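Local coordinates for probable serine protease HTRA3 (Homo sapiens, PDB 2P3W), which is a probable serine protease, whose PDZ domain binds peptides through a hydrophobic C-terminus, here that of a phage-derived sequence, at residues R6-I10 / N45-Q49; G9-I15 / G36-V42; D57-N63 / L83-R89. All coordinates share one frame; numbering follows the deposited sequence.

In the fold
All three contacts lie in one PDZ domain and reach the same curled antiparallel sheet. Contacts 1 and 2 share Gly9 and Ile10 and have centres about 12 Å apart: the first ties the loop before strand 10-14 to helix 47-51, the second zips that strand to strand 37-42. Contact 3 comes later in the chain, joining strands 58-62 and 83-89 with its centre about 11 Å from contact 2 and about 14 Å from contact 1. Strands 37-42 and 58-62 are neighbours, and Ile10 packs on Ile59. Contacts 1 and 2 meet the second subunit, whose phage-derived tail they help to bind; contact 3 builds the neighbouring part of the sheet, and no other chain of the assembly touches it.

Contact 1: R6-I10 / N45-Q49; sequences RFIGI and NSPSQ
Ser48 grips the carbonyl oxygen of Ile8 twice. Its backbone N donates to Ile8 O at 3.0 Å, nearly along the C=O axis, while its hydroxyl donates from above the carbonyl plane with OG 2.7 Å from Ile8 O. The hydroxyl can join the amide because OG lies beside its own backbone N (chi1 -62°), so both donors converge on one acceptor. Serine suits this place: a short side chain brings a second donor to the first turn of helix 47-51, and the same OG rests 3.4 Å from the CG2 methyl of Ile10. Pro47 fills the step before it, its CG lying 3.6 Å from Phe7 O. The side chains of Pro47 and Phe7 cross at about a right angle, Pro47 CD 3.9 Å from Phe7 CE2, while Ser46 CB comes to the edge of the aromatic ring. Gly9 turns the chain between the two isoleucines; its positive phi of 87° is easy for glycine, and Ser46 CB lies just 3.7 Å from Gly9 CA.

One shell out, Ser46 is the N-cap of the helix: its OG accepts from Gln49 N at 3.1 Å and gives its proton to Ala43 O, its strongest partner, which probably steadies the first turn and so the donors of Ser48. Pro47, lacking an N-H, fits the start of a helix without wasting a donor. Residues 7-10, Phe-Ile-Gly-Ile, correspond to the GLGF-type carboxylate-binding loop of PDZ domains. Backbone hydrogen bonds run from Ile8, Gly9 and Ile10 to the second subunit, and Val112 of that subunit packs on both isoleucines. With the Ile8 carbonyl turned into the helix start, the loop is probably held so that its N-H groups can serve the peptide terminus.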
loop_
_atom_site.group_PDB
_atom_site.type_symbol
_atom_site.label_atom_id
_atom_site.label_comp_id
_atom_site.label_asym_id
_atom_site.label_seq_id
_atom_site.Cartn_x
_atom_site.Cartn_y
_atom_site.Cartn_z
ATOM N N ARG A 6 -4.537 10.019 -7.158
ATOM C CA ARG A 6 -3.212 10.638 -6.993
ATOM C C ARG A 6 -2.609 9.995 -5.765
ATOM O O ARG A 6 -3.257 9.904 -4.726
ATOM C CB ARG A 6 -3.317 12.167 -6.755
ATOM C CG ARG A 6 -3.900 12.891 -7.924
ATOM C CD ARG A 6 -4.569 14.229 -7.587
ATOM N NE ARG A 6 -5.697 14.388 -8.506
ATOM C CZ ARG A 6 -5.574 14.697 -9.797
ATOM N NH1 ARG A 6 -4.391 14.975 -10.328
ATOM N NH2 ARG A 6 -6.652 14.721 -10.567
ATOM N N PHE A 7 -1.371 9.531 -5.870
ATOM C CA PHE A 7 -0.768 8.853 -4.746
ATOM C C PHE A 7 0.730 9.052 -4.686
ATOM O O PHE A 7 1.392 9.298 -5.692
ATOM C CB PHE A 7 -1.099 7.353 -4.768
ATOM C CG PHE A 7 -0.347 6.553 -5.801
ATOM C CD1 PHE A 7 -0.796 6.482 -7.116
ATOM C CD2 PHE A 7 0.805 5.839 -5.459
ATOM C CE1 PHE A 7 -0.087 5.724 -8.061
ATOM C CE2 PHE A 7 1.497 5.132 -6.375
ATOM C CZ PHE A 7 1.063 5.062 -7.679
ATOM N N ILE A 8 1.264 8.961 -3.467
ATOM C CA ILE A 8 2.721 8.970 -3.307
ATOM C C ILE A 8 3.336 7.650 -2.838
ATOM O O ILE A 8 4.550 7.469 -2.956
ATOM C CB ILE A 8 3.219 10.119 -2.390
ATOM C CG1 ILE A 8 2.639 10.033 -0.982
ATOM C CG2 ILE A 8 2.867 11.465 -3.044
ATOM C CD1 ILE A 8 3.229 11.020 0.036
ATOM N N GLY A 9 2.530 6.734 -2.310
ATOM C CA GLY A 9 3.019 5.409 -1.991
ATOM C C GLY A 9 3.646 5.222 -0.620
ATOM O O GLY A 9 4.669 4.535 -0.484
ATOM N N ILE A 10 3.026 5.802 0.404
ATOM C CA ILE A 10 3.417 5.476 1.772
ATOM C C ILE A 10 2.204 5.099 2.588
ATOM O O ILE A 10 1.097 5.595 2.311
ATOM C CB ILE A 10 4.181 6.628 2.451
ATOM C CG1 ILE A 10 3.322 7.866 2.593
ATOM C CG2 ILE A 10 5.457 7.004 1.704
ATOM C CD1 ILE A 10 3.953 8.906 3.554
ATOM N N ASN A 45 6.853 0.538 -6.098
ATOM C CA ASN A 45 6.922 1.178 -7.435
ATOM C C ASN A 45 6.245 2.540 -7.387
ATOM O O ASN A 45 5.353 2.818 -8.158
ATOM C CB ASN A 45 6.221 0.295 -8.440
ATOM C CG ASN A 45 7.008 -0.964 -8.729
ATOM O OD1 ASN A 45 8.133 -0.878 -9.216
ATOM N ND2 ASN A 45 6.434 -2.135 -8.418
ATOM N N SER A 46 6.682 3.390 -6.471
ATOM C CA SER A 46 5.944 4.592 -6.151
ATOM C C SER A 46 6.827 5.844 -6.188
ATOM O O SER A 46 8.061 5.751 -6.157
ATOM C CB SER A 46 5.403 4.475 -4.723
ATOM O OG SER A 46 6.482 4.391 -3.808
ATOM N N PRO A 47 6.193 7.018 -6.240
ATOM C CA PRO A 47 6.954 8.265 -6.116
ATOM C C PRO A 47 7.871 8.299 -4.887
ATOM O O PRO A 47 8.997 8.785 -4.980
ATOM C CB PRO A 47 5.869 9.316 -6.029
ATOM C CG PRO A 47 4.763 8.723 -6.813
ATOM C CD PRO A 47 4.764 7.294 -6.463
ATOM N N SER A 48 7.383 7.805 -3.750
ATOM C CA SER A 48 8.157 7.828 -2.514
ATOM C C SER A 48 9.388 6.892 -2.584
ATOM O O SER A 48 10.501 7.277 -2.189
ATOM C CB SER A 48 7.274 7.551 -1.313
ATOM O OG SER A 48 6.284 8.556 -1.172
ATOM N N GLN A 49 9.215 5.703 -3.157
ATOM C CA GLN A 49 10.349 4.802 -3.336
ATOM C C GLN A 49 11.384 5.406 -4.302
ATOM O O GLN A 49 12.589 5.475 -4.008
ATOM C CB GLN A 49 9.889 3.426 -3.807
ATOM C CG GLN A 49 11.026 2.421 -3.928
ATOM C CD GLN A 49 11.714 2.099 -2.601
ATOM O OE1 GLN A 49 11.070 1.995 -1.548
ATOM N NE2 GLN A 49 13.039 1.880 -2.660
#

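Contact 2: G9-I15 / G36-V42; sequences GIRMRTI and GIYVQEV
Met12 and Ile37 form the tightest part of this strand pair: they lie side by side, pointing the same way, with Met12 CB only 3.5 Å from Ile37 CG2. Met12 CG takes the crowded position between backbone N and carbonyl carbon (chi1 62°), and the chain then runs straight out to helix 70-79. On the same, largely apolar face Ile10 crosses Val39 at about a right angle, and at its end Thr14 bonds to Ser70 N.

The backbone is antiparallel. Arg13 and Tyr38 form a regular pair (Arg13 N to Tyr38 O 2.9 Å, Tyr38 N to Arg13 O 2.7 Å), whereas Gln40 and Glu41 both face Arg11 in a classic beta bulge: Arg11 O takes Gln40 N at 2.9 Å and Glu41 N only weakly. At the far end Ile15 N donates to Gly36 O, and a water bridges Ile15 O and Gly36 N.

On the other face Tyr38 meets Leu19 and Leu23 of helix 17-26. The looser, solvent side is the partly exposed pair Arg13 and Gln40, NH1 to OE1 3.0 Å, in the guanidinium plane but 42° above the amide plane. Buried Arg11 lays one guanidinium face on Glu41 CG, 3.4 Å from its NH2; no N-H points at the carboxylate.

Arg11 and Met12 pair with the phage-derived tail of the second subunit, the strand addition by which PDZ domains bind peptides. Arg11 makes a cation-pi contact with Phe7 of that subunit, and Glu41 OE2 bonds to its Asn45. Glu41 therefore probably offsets the charge of Arg11 through space, while Arg11 NH1 bonds to Phe108 O of the second subunit.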
loop_
_atom_site.group_PDB
_atom_site.type_symbol
_atom_site.label_atom_id
_atom_site.label_comp_id
_atom_site.label_asym_id
_atom_site.label_seq_id
_atom_site.Cartn_x
_atom_site.Cartn_y
_atom_site.Cartn_z
ATOM N N GLY A 9 2.530 6.734 -2.310
ATOM C CA GLY A 9 3.019 5.409 -1.991
ATOM C C GLY A 9 3.646 5.222 -0.620
ATOM O O GLY A 9 4.669 4.535 -0.484
ATOM N N ILE A 10 3.026 5.802 0.404
ATOM C CA ILE A 10 3.417 5.476 1.772
ATOM C C ILE A 10 2.204 5.099 2.588
ATOM O O ILE A 10 1.097 5.595 2.311
ATOM C CB ILE A 10 4.181 6.628 2.451
ATOM C CG1 ILE A 10 3.322 7.866 2.593
ATOM C CG2 ILE A 10 5.457 7.004 1.704
ATOM C CD1 ILE A 10 3.953 8.906 3.554
ATOM N N ARG A 11 2.420 4.244 3.598
ATOM C CA ARG A 11 1.408 3.996 4.623
ATOM C C ARG A 11 1.835 4.849 5.830
ATOM O O ARG A 11 2.925 4.687 6.363
ATOM C CB ARG A 11 1.281 2.509 4.939
ATOM C CG ARG A 11 0.221 2.258 6.016
ATOM C CD ARG A 11 -0.550 0.985 5.822
ATOM N NE ARG A 11 0.283 -0.212 5.889
ATOM C CZ ARG A 11 0.738 -0.743 7.006
ATOM N NH1 ARG A 11 0.459 -0.185 8.164
ATOM N NH2 ARG A 11 1.463 -1.862 6.964
ATOM N N MET A 12 0.998 5.829 6.164
ATOM C CA MET A 12 1.366 6.889 7.073
ATOM C C MET A 12 0.603 6.780 8.378
ATOM O O MET A 12 -0.541 6.296 8.421
ATOM C CB MET A 12 1.098 8.256 6.414
ATOM C CG MET A 12 -0.354 8.523 6.064
ATOM S SD MET A 12 -0.708 10.177 5.469
ATOM C CE MET A 12 -2.392 10.004 5.013
ATOM N N ARG A 13 1.241 7.217 9.457
ATOM C CA ARG A 13 0.654 7.247 10.778
ATOM C C ARG A 13 0.924 8.609 11.428
ATOM O O ARG A 13 2.050 9.118 11.363
ATOM C CB ARG A 13 1.306 6.161 11.639
ATOM C CG ARG A 13 0.999 4.754 11.185
ATOM C CD ARG A 13 1.759 3.708 11.976
ATOM N NE ARG A 13 1.428 3.710 13.403
ATOM C CZ ARG A 13 2.087 3.033 14.345
ATOM N NH1 ARG A 13 3.172 2.311 14.054
ATOM N NH2 ARG A 13 1.672 3.082 15.607
ATOM N N THR A 14 -0.091 9.208 12.049
ATOM C CA THR A 14 0.111 10.445 12.807
ATOM C C THR A 14 1.006 10.233 14.045
ATOM O O THR A 14 0.752 9.326 14.841
ATOM C CB THR A 14 -1.252 11.030 13.274
ATOM O OG1 THR A 14 -2.066 11.287 12.124
ATOM C CG2 THR A 14 -1.051 12.313 14.060
ATOM N N ILE A 15 2.034 11.078 14.209
ATOM C CA ILE A 15 2.853 11.063 15.427
ATOM C C ILE A 15 1.998 11.484 16.624
ATOM O O ILE A 15 1.395 12.572 16.638
ATOM C CB ILE A 15 4.082 11.992 15.311
ATOM C CG1 ILE A 15 5.097 11.477 14.258
ATOM C CG2 ILE A 15 4.745 12.201 16.690
ATOM C CD1 ILE A 15 5.966 10.342 14.685
ATOM N N GLY A 36 4.393 15.256 13.534
ATOM C CA GLY A 36 4.639 14.925 12.131
ATOM C C GLY A 36 3.890 13.665 11.695
ATOM O O GLY A 36 2.978 13.191 12.395
ATOM N N ILE A 37 4.296 13.147 10.544
ATOM C CA ILE A 37 3.715 11.948 9.955
ATOM C C ILE A 37 4.755 10.854 9.857
ATOM O O ILE A 37 5.757 10.994 9.157
ATOM C CB ILE A 37 3.195 12.221 8.519
ATOM C CG1 ILE A 37 2.261 13.450 8.473
ATOM C CG2 ILE A 37 2.532 10.988 7.975
ATOM C CD1 ILE A 37 1.162 13.418 9.425
ATOM N N TYR A 38 4.510 9.739 10.530
ATOM C CA TYR A 38 5.440 8.611 10.475
ATOM C C TYR A 38 5.232 7.722 9.249
ATOM O O TYR A 38 4.095 7.356 8.913
ATOM C CB TYR A 38 5.268 7.803 11.720
ATOM C CG TYR A 38 6.230 6.639 11.872
ATOM C CD1 TYR A 38 7.555 6.844 12.224
ATOM C CD2 TYR A 38 5.797 5.351 11.671
ATOM C CE1 TYR A 38 8.435 5.765 12.370
ATOM C CE2 TYR A 38 6.652 4.260 11.822
ATOM C CZ TYR A 38 7.970 4.471 12.161
ATOM O OH TYR A 38 8.803 3.369 12.313
ATOM N N VAL A 39 6.330 7.360 8.589
ATOM C CA VAL A 39 6.264 6.487 7.410
ATOM C C VAL A 39 6.402 5.039 7.875
ATOM O O VAL A 39 7.511 4.532 8.115
ATOM C CB VAL A 39 7.341 6.827 6.356
ATOM C CG1 VAL A 39 7.214 5.913 5.124
ATOM C CG2 VAL A 39 7.286 8.296 5.972
ATOM N N GLN A 40 5.245 4.384 8.004
ATOM C CA GLN A 40 5.196 2.984 8.415
ATOM C C GLN A 40 5.701 2.066 7.308
ATOM O O GLN A 40 6.449 1.139 7.585
ATOM C CB GLN A 40 3.774 2.600 8.850
ATOM C CG GLN A 40 3.590 1.155 9.287
ATOM C CD GLN A 40 4.336 0.758 10.541
ATOM O OE1 GLN A 40 4.514 1.556 11.446
ATOM N NE2 GLN A 40 4.708 -0.525 10.632
ATOM N N GLU A 41 5.277 2.312 6.070
ATOM C CA GLU A 41 5.708 1.502 4.921
ATOM C C GLU A 41 5.829 2.375 3.656
ATOM O O GLU A 41 5.159 3.405 3.529
ATOM C CB GLU A 41 4.709 0.365 4.631
ATOM C CG GLU A 41 4.435 -0.619 5.745
ATOM C CD GLU A 41 5.650 -1.443 6.171
ATOM O OE1 GLU A 41 5.631 -1.913 7.343
ATOM O OE2 GLU A 41 6.604 -1.620 5.358
ATOM N N VAL A 42 6.723 1.958 2.750
ATOM C CA VAL A 42 6.831 2.568 1.419
ATOM C C VAL A 42 6.498 1.533 0.354
ATOM O O VAL A 42 7.047 0.414 0.357
ATOM C CB VAL A 42 8.260 3.111 1.168
ATOM C CG1 VAL A 42 8.332 3.795 -0.184
ATOM C CG2 VAL A 42 8.687 4.052 2.297
HETATM O O HOH W 1 1.835 14.859 15.038
#

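Contact 3: D57-N63 / L83-R89; sequences DIIVKVN and LLLEVRR
Asp57 and Arg89 make the salt bridge at one end of this pair. Arg89 grips the carboxylate side-on, NE to OD1 at 2.8 Å and NH2 to OD2 at 2.9 Å, each oxygen offering its syn lone pair. The bonds are nearly straight, the planes are only 16° apart, and the two-point grip should hinder twisting of the carboxylate. OD2 also takes Gln54 N, and Arg89 NH2 reaches Gly52 O. A second salt bridge stays within strand 83-89, from Arg88 NH2 to Glu86 OE2 at 3.0 Å on the anti side. Arg88 also pairs with Asp93 through NH1, while Val60 CG2 sits over the centre of the Arg88 guanidinium, 3.6 Å from Arg88 CZ. Lys61 runs alongside Glu86 with its aliphatic part, CD lying 3.4 Å from OE1; its NZ is too far from Glu86 OE2 for a salt bridge, so its charge can probably act only through space.

Backbone bonds link Ile58 with Arg88 in both directions. Beyond them the register slips by one at a beta bulge: Val60 N donates to Glu86 O and Glu86 N to Lys61 O. Strand 58-62 sits between strands 37-42 and 83-89 in the curled antiparallel sheet of the PDZ fold, with helix 70-79 in the connection to strand 83-89. At the end of the pairing Asn63 adopts a left-handed backbone (phi 49°), which asparagine tolerates well. There its side chain stands in for backbone, OD1 accepting Leu84 N at 2.8 Å from above the amide plane, and ND2 is held by Glu80.

Apolar contacts line the face of Ile59, Val62, Leu85 and Val87. Val62 CG2 lies 3.7 Å from Leu85 CD2, the two chains pointing the same way. Ile59 meets Leu85 and Val87 obliquely, and Val62 touches Ala76 of helix 70-79.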
loop_
_atom_site.group_PDB
_atom_site.type_symbol
_atom_site.label_atom_id
_atom_site.label_comp_id
_atom_site.label_asym_id
_atom_site.label_seq_id
_atom_site.Cartn_x
_atom_site.Cartn_y
_atom_site.Cartn_z
ATOM N N ASP A 57 10.988 7.144 8.409
ATOM C CA ASP A 57 11.113 8.583 8.154
ATOM C C ASP A 57 9.959 9.300 8.826
ATOM O O ASP A 57 8.859 8.751 8.939
ATOM C CB ASP A 57 11.093 8.866 6.657
ATOM C CG ASP A 57 12.413 8.613 5.978
ATOM O OD1 ASP A 57 13.407 8.272 6.654
ATOM O OD2 ASP A 57 12.447 8.825 4.741
ATOM N N ILE A 58 10.194 10.503 9.328
ATOM C CA ILE A 58 9.076 11.345 9.784
ATOM C C ILE A 58 8.970 12.570 8.887
ATOM O O ILE A 58 9.928 13.332 8.772
ATOM C CB ILE A 58 9.239 11.754 11.266
ATOM C CG1 ILE A 58 9.283 10.522 12.178
ATOM C CG2 ILE A 58 8.088 12.672 11.715
ATOM C CD1 ILE A 58 9.806 10.748 13.578
ATOM N N ILE A 59 7.796 12.783 8.300
ATOM C CA ILE A 59 7.537 13.896 7.401
ATOM C C ILE A 59 6.996 15.017 8.279
ATOM O O ILE A 59 5.981 14.849 8.977
ATOM C CB ILE A 59 6.553 13.512 6.258
ATOM C CG1 ILE A 59 7.094 12.305 5.459
ATOM C CG2 ILE A 59 6.317 14.705 5.351
ATOM C CD1 ILE A 59 6.124 11.704 4.504
ATOM N N VAL A 60 7.700 16.157 8.295
ATOM C CA VAL A 60 7.347 17.266 9.172
ATOM C C VAL A 60 6.796 18.528 8.492
ATOM O O VAL A 60 6.110 19.306 9.140
ATOM C CB VAL A 60 8.503 17.615 10.122
ATOM C CG1 VAL A 60 8.822 16.388 10.998
ATOM C CG2 VAL A 60 9.735 18.057 9.356
ATOM N N LYS A 61 7.073 18.719 7.202
ATOM C CA LYS A 61 6.523 19.830 6.443
ATOM C C LYS A 61 6.262 19.428 5.004
ATOM O O LYS A 61 6.895 18.512 4.477
ATOM C CB LYS A 61 7.483 21.025 6.440
ATOM C CG LYS A 61 7.641 21.690 7.783
ATOM C CD LYS A 61 8.375 23.032 7.656
ATOM C CE LYS A 61 8.374 23.781 8.986
ATOM N NZ LYS A 61 7.021 24.350 9.301
ATOM N N VAL A 62 5.286 20.090 4.402
ATOM C CA VAL A 62 5.014 19.956 2.973
ATOM C C VAL A 62 4.909 21.360 2.383
ATOM O O VAL A 62 4.137 22.186 2.869
ATOM C CB VAL A 62 3.741 19.129 2.695
ATOM C CG1 VAL A 62 2.517 19.679 3.432
ATOM C CG2 VAL A 62 3.455 19.037 1.199
ATOM N N ASN A 63 5.735 21.634 1.372
ATOM C CA ASN A 63 5.776 22.958 0.734
ATOM C C ASN A 63 5.877 24.079 1.789
ATOM O O ASN A 63 5.266 25.149 1.677
ATOM C CB ASN A 63 4.585 23.092 -0.240
ATOM C CG ASN A 63 4.705 22.148 -1.438
ATOM O OD1 ASN A 63 5.807 21.718 -1.803
ATOM N ND2 ASN A 63 3.578 21.819 -2.066
ATOM N N LEU A 83 5.288 17.713 -4.272
ATOM C CA LEU A 83 5.349 18.003 -2.845
ATOM C C LEU A 83 6.812 18.077 -2.408
ATOM O O LEU A 83 7.562 17.086 -2.542
ATOM C CB LEU A 83 4.650 16.889 -2.061
ATOM C CG LEU A 83 3.175 16.566 -2.395
ATOM C CD1 LEU A 83 2.643 15.558 -1.363
ATOM C CD2 LEU A 83 2.372 17.789 -2.381
ATOM N N LEU A 84 7.200 19.237 -1.868
ATOM C CA LEU A 84 8.504 19.398 -1.231
ATOM C C LEU A 84 8.362 18.954 0.222
ATOM O O LEU A 84 7.807 19.668 1.045
ATOM C CB LEU A 84 8.984 20.847 -1.371
ATOM C CG LEU A 84 9.209 21.344 -2.803
ATOM C CD1 LEU A 84 9.360 22.845 -2.839
ATOM C CD2 LEU A 84 10.419 20.684 -3.436
ATOM N N LEU A 85 8.868 17.757 0.515
ATOM C CA LEU A 85 8.651 17.116 1.811
ATOM C C LEU A 85 9.918 17.202 2.642
ATOM O O LEU A 85 10.964 16.759 2.187
ATOM C CB LEU A 85 8.244 15.653 1.637
ATOM C CG LEU A 85 6.913 15.386 0.892
ATOM C CD1 LEU A 85 6.595 13.930 0.768
ATOM C CD2 LEU A 85 5.778 16.121 1.581
ATOM N N GLU A 86 9.791 17.772 3.836
ATOM C CA GLU A 86 10.864 17.866 4.823
ATOM C C GLU A 86 10.759 16.647 5.721
ATOM O O GLU A 86 9.705 16.390 6.309
ATOM C CB GLU A 86 10.667 19.141 5.655
ATOM C CG GLU A 86 11.789 19.574 6.626
ATOM C CD GLU A 86 11.555 21.008 7.170
ATOM O OE1 GLU A 86 11.380 21.960 6.369
ATOM O OE2 GLU A 86 11.520 21.189 8.404
ATOM N N VAL A 87 11.854 15.908 5.829
ATOM C CA VAL A 87 11.873 14.639 6.529
ATOM C C VAL A 87 12.976 14.630 7.591
ATOM O O VAL A 87 14.070 15.141 7.393
ATOM C CB VAL A 87 12.122 13.482 5.520
ATOM C CG1 VAL A 87 12.695 12.235 6.191
ATOM C CG2 VAL A 87 10.850 13.179 4.693
ATOM N N ARG A 88 12.647 14.052 8.739
ATOM C CA ARG A 88 13.614 13.745 9.780
ATOM C C ARG A 88 13.939 12.267 9.694
ATOM O O ARG A 88 13.024 11.432 9.805
ATOM C CB ARG A 88 13.018 14.021 11.158
ATOM C CG ARG A 88 12.542 15.432 11.367
ATOM C CD ARG A 88 13.687 16.390 11.502
ATOM N NE ARG A 88 13.170 17.751 11.615
ATOM C CZ ARG A 88 13.091 18.637 10.618
ATOM N NH1 ARG A 88 13.504 18.336 9.388
ATOM N NH2 ARG A 88 12.587 19.852 10.867
ATOM N N ARG A 89 15.227 11.947 9.526
ATOM C CA ARG A 89 15.705 10.566 9.489
ATOM C C ARG A 89 16.835 10.419 10.497
ATOM O O ARG A 89 17.938 10.813 10.225
ATOM C CB ARG A 89 16.203 10.229 8.086
ATOM C CG ARG A 89 16.690 8.769 7.929
ATOM C CD ARG A 89 17.137 8.488 6.546
ATOM N NE ARG A 89 16.008 8.516 5.607
ATOM C CZ ARG A 89 16.137 8.521 4.278
ATOM N NH1 ARG A 89 17.337 8.527 3.714
ATOM N NH2 ARG A 89 15.063 8.562 3.514
#